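Local coordinates for N-alpha-acetyltransferase 35, NatC auxiliary subunit (Saccharomyces cerevisiae, PDB 6YGA), which serves as the auxiliary subunit of the NatC N-terminal acetyltransferase, which acetylates the N-terminal methionine of the L-A virus Gag protein, at residues V114-L124 with L148-T159. Residues are numbered along the deposited sequence; the frame is centred on the assembly and turned at random.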
loop_
_atom_site.group_PDB
_atom_site.type_symbol
_atom_site.label_atom_id
_atom_site.label_comp_id
_atom_site.label_asym_id
_atom_site.label_seq_id
_atom_site.Cartn_x
_atom_site.Cartn_y
_atom_site.Cartn_z
ATOM N N VAL B 114 14.095 -3.979 15.296
ATOM C CA VAL B 114 15.143 -4.978 15.506
ATOM C C VAL B 114 16.502 -4.313 15.702
ATOM O O VAL B 114 17.304 -4.747 16.539
ATOM C CB VAL B 114 15.162 -5.978 14.335
ATOM C CG1 VAL B 114 16.295 -6.984 14.498
ATOM C CG2 VAL B 114 13.822 -6.694 14.234
ATOM N N LEU B 115 16.782 -3.251 14.945
ATOM C CA LEU B 115 18.080 -2.593 15.010
ATOM C C LEU B 115 18.216 -1.633 16.184
ATOM O O LEU B 115 19.333 -1.188 16.463
ATOM C CB LEU B 115 18.360 -1.846 13.701
ATOM C CG LEU B 115 18.564 -2.717 12.462
ATOM C CD1 LEU B 115 18.974 -1.859 11.275
ATOM C CD2 LEU B 115 19.597 -3.798 12.734
ATOM N N SER B 116 17.121 -1.294 16.871
ATOM C CA SER B 116 17.224 -0.479 18.077
ATOM C C SER B 116 17.948 -1.210 19.201
ATOM O O SER B 116 18.508 -0.561 20.091
ATOM C CB SER B 116 15.831 -0.052 18.542
ATOM O OG SER B 116 15.033 -1.171 18.888
ATOM N N CYS B 117 17.959 -2.539 19.174
ATOM C CA CYS B 117 18.659 -3.310 20.194
ATOM C C CYS B 117 20.169 -3.190 20.010
ATOM O O CYS B 117 20.686 -3.379 18.905
ATOM C CB CYS B 117 18.229 -4.777 20.124
ATOM S SG CYS B 117 19.088 -5.899 21.257
ATOM N N ARG B 118 20.878 -2.889 21.100
ATOM C CA ARG B 118 22.331 -2.773 21.018
ATOM C C ARG B 118 23.009 -4.119 20.799
ATOM O O ARG B 118 24.139 -4.156 20.302
ATOM C CB ARG B 118 22.881 -2.109 22.281
ATOM C CG ARG B 118 22.413 -0.677 22.469
ATOM C CD ARG B 118 22.883 0.202 21.325
ATOM N NE ARG B 118 24.339 0.266 21.262
ATOM C CZ ARG B 118 25.079 1.125 21.955
ATOM N NH1 ARG B 118 24.498 1.999 22.767
ATOM N NH2 ARG B 118 26.398 1.116 21.835
ATOM N N TYR B 119 22.345 -5.221 21.156
ATOM C CA TYR B 119 22.950 -6.535 20.970
ATOM C C TYR B 119 22.927 -6.951 19.506
ATOM O O TYR B 119 23.906 -7.512 19.001
ATOM C CB TYR B 119 22.237 -7.570 21.838
ATOM C CG TYR B 119 22.445 -7.364 23.321
ATOM C CD1 TYR B 119 23.575 -7.859 23.960
ATOM C CD2 TYR B 119 21.514 -6.669 24.081
ATOM C CE1 TYR B 119 23.770 -7.671 25.315
ATOM C CE2 TYR B 119 21.701 -6.476 25.438
ATOM C CZ TYR B 119 22.831 -6.980 26.048
ATOM O OH TYR B 119 23.027 -6.793 27.396
ATOM N N THR B 120 21.819 -6.682 18.807
ATOM C CA THR B 120 21.752 -7.003 17.385
ATOM C C THR B 120 22.733 -6.153 16.588
ATOM O O THR B 120 23.339 -6.635 15.625
ATOM C CB THR B 120 20.327 -6.812 16.861
ATOM O OG1 THR B 120 19.970 -5.427 16.933
ATOM C CG2 THR B 120 19.336 -7.620 17.683
ATOM N N GLU B 121 22.898 -4.886 16.976
ATOM C CA GLU B 121 23.912 -4.048 16.348
ATOM C C GLU B 121 25.305 -4.613 16.588
ATOM O O GLU B 121 26.147 -4.616 15.682
ATOM C CB GLU B 121 23.809 -2.615 16.880
ATOM C CG GLU B 121 24.478 -1.539 16.020
ATOM C CD GLU B 121 25.964 -1.383 16.285
ATOM O OE1 GLU B 121 26.470 -1.986 17.254
ATOM O OE2 GLU B 121 26.625 -0.649 15.519
ATOM N N SER B 122 25.565 -5.100 17.804
ATOM C CA SER B 122 26.889 -5.616 18.133
ATOM C C SER B 122 27.200 -6.878 17.337
ATOM O O SER B 122 28.299 -7.024 16.786
ATOM C CB SER B 122 26.986 -5.880 19.638
ATOM O OG SER B 122 28.298 -6.263 20.014
ATOM N N LEU B 123 26.238 -7.801 17.254
ATOM C CA LEU B 123 26.455 -9.038 16.507
ATOM C C LEU B 123 26.629 -8.764 15.017
ATOM O O LEU B 123 27.540 -9.306 14.380
ATOM C CB LEU B 123 25.299 -10.012 16.748
ATOM C CG LEU B 123 25.236 -11.256 15.855
ATOM C CD1 LEU B 123 26.532 -12.052 15.908
ATOM C CD2 LEU B 123 24.056 -12.138 16.241
ATOM N N LEU B 124 25.763 -7.926 14.440
ATOM C CA LEU B 124 25.873 -7.623 13.016
ATOM C C LEU B 124 27.187 -6.923 12.686
ATOM O O LEU B 124 27.718 -7.095 11.583
ATOM C CB LEU B 124 24.687 -6.768 12.563
ATOM C CG LEU B 124 23.337 -7.477 12.436
ATOM C CD1 LEU B 124 22.231 -6.488 12.093
ATOM C CD2 LEU B 124 23.412 -8.580 11.392
ATOM N N LEU B 148 21.478 -15.424 25.543
ATOM C CA LEU B 148 21.055 -14.225 24.827
ATOM C C LEU B 148 21.733 -14.124 23.466
ATOM O O LEU B 148 21.123 -13.657 22.498
ATOM C CB LEU B 148 21.333 -12.985 25.673
ATOM C CG LEU B 148 20.815 -11.660 25.118
ATOM C CD1 LEU B 148 19.375 -11.798 24.639
ATOM C CD2 LEU B 148 20.922 -10.575 26.174
ATOM N N GLY B 149 22.989 -14.565 23.370
ATOM C CA GLY B 149 23.670 -14.557 22.084
ATOM C C GLY B 149 22.967 -15.413 21.049
ATOM O O GLY B 149 22.885 -15.044 19.875
ATOM N N SER B 150 22.444 -16.567 21.470
ATOM C CA SER B 150 21.686 -17.410 20.551
ATOM C C SER B 150 20.389 -16.731 20.130
ATOM O O SER B 150 19.974 -16.840 18.970
ATOM C CB SER B 150 21.404 -18.767 21.194
ATOM O OG SER B 150 20.575 -18.632 22.335
ATOM N N CYS B 151 19.732 -16.029 21.058
ATOM C CA CYS B 151 18.518 -15.290 20.716
ATOM C C CYS B 151 18.793 -14.261 19.630
ATOM O O CYS B 151 18.094 -14.213 18.611
ATOM C CB CYS B 151 17.945 -14.601 21.954
ATOM S SG CYS B 151 17.293 -15.692 23.224
ATOM N N ILE B 152 19.811 -13.423 19.839
ATOM C CA ILE B 152 20.142 -12.387 18.867
ATOM C C ILE B 152 20.479 -13.010 17.520
ATOM O O ILE B 152 20.093 -12.492 16.465
ATOM C CB ILE B 152 21.300 -11.520 19.391
ATOM C CG1 ILE B 152 20.976 -10.962 20.782
ATOM C CG2 ILE B 152 21.612 -10.403 18.414
ATOM C CD1 ILE B 152 19.780 -10.038 20.821
ATOM N N LEU B 153 21.193 -14.138 17.535
ATOM C CA LEU B 153 21.550 -14.802 16.286
ATOM C C LEU B 153 20.312 -15.315 15.560
ATOM O O LEU B 153 20.251 -15.283 14.325
ATOM C CB LEU B 153 22.524 -15.944 16.563
ATOM C CG LEU B 153 23.107 -16.642 15.335
ATOM C CD1 LEU B 153 23.864 -15.648 14.468
ATOM C CD2 LEU B 153 24.011 -17.791 15.757
ATOM N N GLY B 154 19.317 -15.794 16.308
ATOM C CA GLY B 154 18.103 -16.280 15.674
ATOM C C GLY B 154 17.327 -15.173 14.987
ATOM O O GLY B 154 16.877 -15.325 13.847
ATOM N N VAL B 155 17.165 -14.039 15.672
ATOM C CA VAL B 155 16.466 -12.905 15.076
ATOM C C VAL B 155 17.260 -12.343 13.902
ATOM O O VAL B 155 16.686 -11.973 12.870
ATOM C CB VAL B 155 16.182 -11.836 16.146
ATOM C CG1 VAL B 155 15.546 -10.604 15.523
ATOM C CG2 VAL B 155 15.279 -12.405 17.230
ATOM N N CYS B 156 18.589 -12.275 14.027
ATOM C CA CYS B 156 19.401 -11.801 12.911
ATOM C C CYS B 156 19.292 -12.744 11.719
ATOM O O CYS B 156 19.315 -12.301 10.564
ATOM C CB CYS B 156 20.861 -11.640 13.335
ATOM S SG CYS B 156 21.202 -10.207 14.384
ATOM N N TYR B 157 19.171 -14.048 11.979
ATOM C CA TYR B 157 18.925 -14.991 10.893
ATOM C C TYR B 157 17.562 -14.744 10.260
ATOM O O TYR B 157 17.393 -14.910 9.047
ATOM C CB TYR B 157 19.028 -16.431 11.402
ATOM C CG TYR B 157 19.010 -17.462 10.295
ATOM C CD1 TYR B 157 20.189 -17.871 9.684
ATOM C CD2 TYR B 157 17.816 -18.020 9.855
ATOM C CE1 TYR B 157 20.181 -18.808 8.667
ATOM C CE2 TYR B 157 17.797 -18.957 8.839
ATOM C CZ TYR B 157 18.982 -19.347 8.250
ATOM O OH TYR B 157 18.967 -20.278 7.238
ATOM N N LEU B 158 16.580 -14.335 11.068
ATOM C CA LEU B 158 15.248 -14.059 10.541
ATOM C C LEU B 158 15.267 -12.873 9.584
ATOM O O LEU B 158 14.745 -12.956 8.465
ATOM C CB LEU B 158 14.272 -13.803 11.688
ATOM C CG LEU B 158 12.852 -13.406 11.282
ATOM C CD1 LEU B 158 12.110 -14.591 10.672
ATOM C CD2 LEU B 158 12.093 -12.841 12.472
ATOM N N THR B 159 15.861 -11.754 10.010
ATOM C CA THR B 159 15.883 -10.564 9.165
ATOM C C THR B 159 16.624 -10.818 7.861
ATOM O O THR B 159 16.264 -10.252 6.822
ATOM C CB THR B 159 16.518 -9.391 9.911
ATOM O OG1 THR B 159 17.932 -9.597 10.005
ATOM C CG2 THR B 159 15.938 -9.264 11.310
#
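Residues 118-124 of helix 118-129 and 148-159 of helix 142-167, two elements of the helical Mak10 region, pack through a buried apolar interface with Ile152 set against the first turn of the former helix. The axes of these short segments cross at -76° and approach to 9.6 Å. Ile152 has CG1 anti to its carbonyl carbon (chi1 -54°) and CG2 anti to its backbone N, which spreads the branches: CG2 lies 3.6 Å from Thr120 CA and also meets Thr120 CG2, while CD1 comes to 3.6 Å from Tyr119 CB and touches Thr120 CG2. Leu148 CD2 sits squarely over one face of the Tyr119 ring, 4.1 Å from its centroid, a CH-pi contact; Cys117 SG lies at the ring edge and, as N-cap, accepts a weak capping hydrogen bond from Tyr119 N. Farther along, Leu123 CD2 rests on Leu153 CA (3.7 Å) and touches Cys156 SG, which Leu124 CG approaches to 4.0 Å. Before the helix, the Val114 and Val155 side chains run alongside in opposite senses, CG1 to CG1 3.8 Å, and Val114 meets Thr159 tip to tip. No hydrogen bond joins the segments. Trp137 packs edge-to-face on Tyr119, helix 85-104 covers Val114, Tyr119, Ile152 and Val155, and helices 193-209 and 215-231 pack on Ser150 and Tyr157.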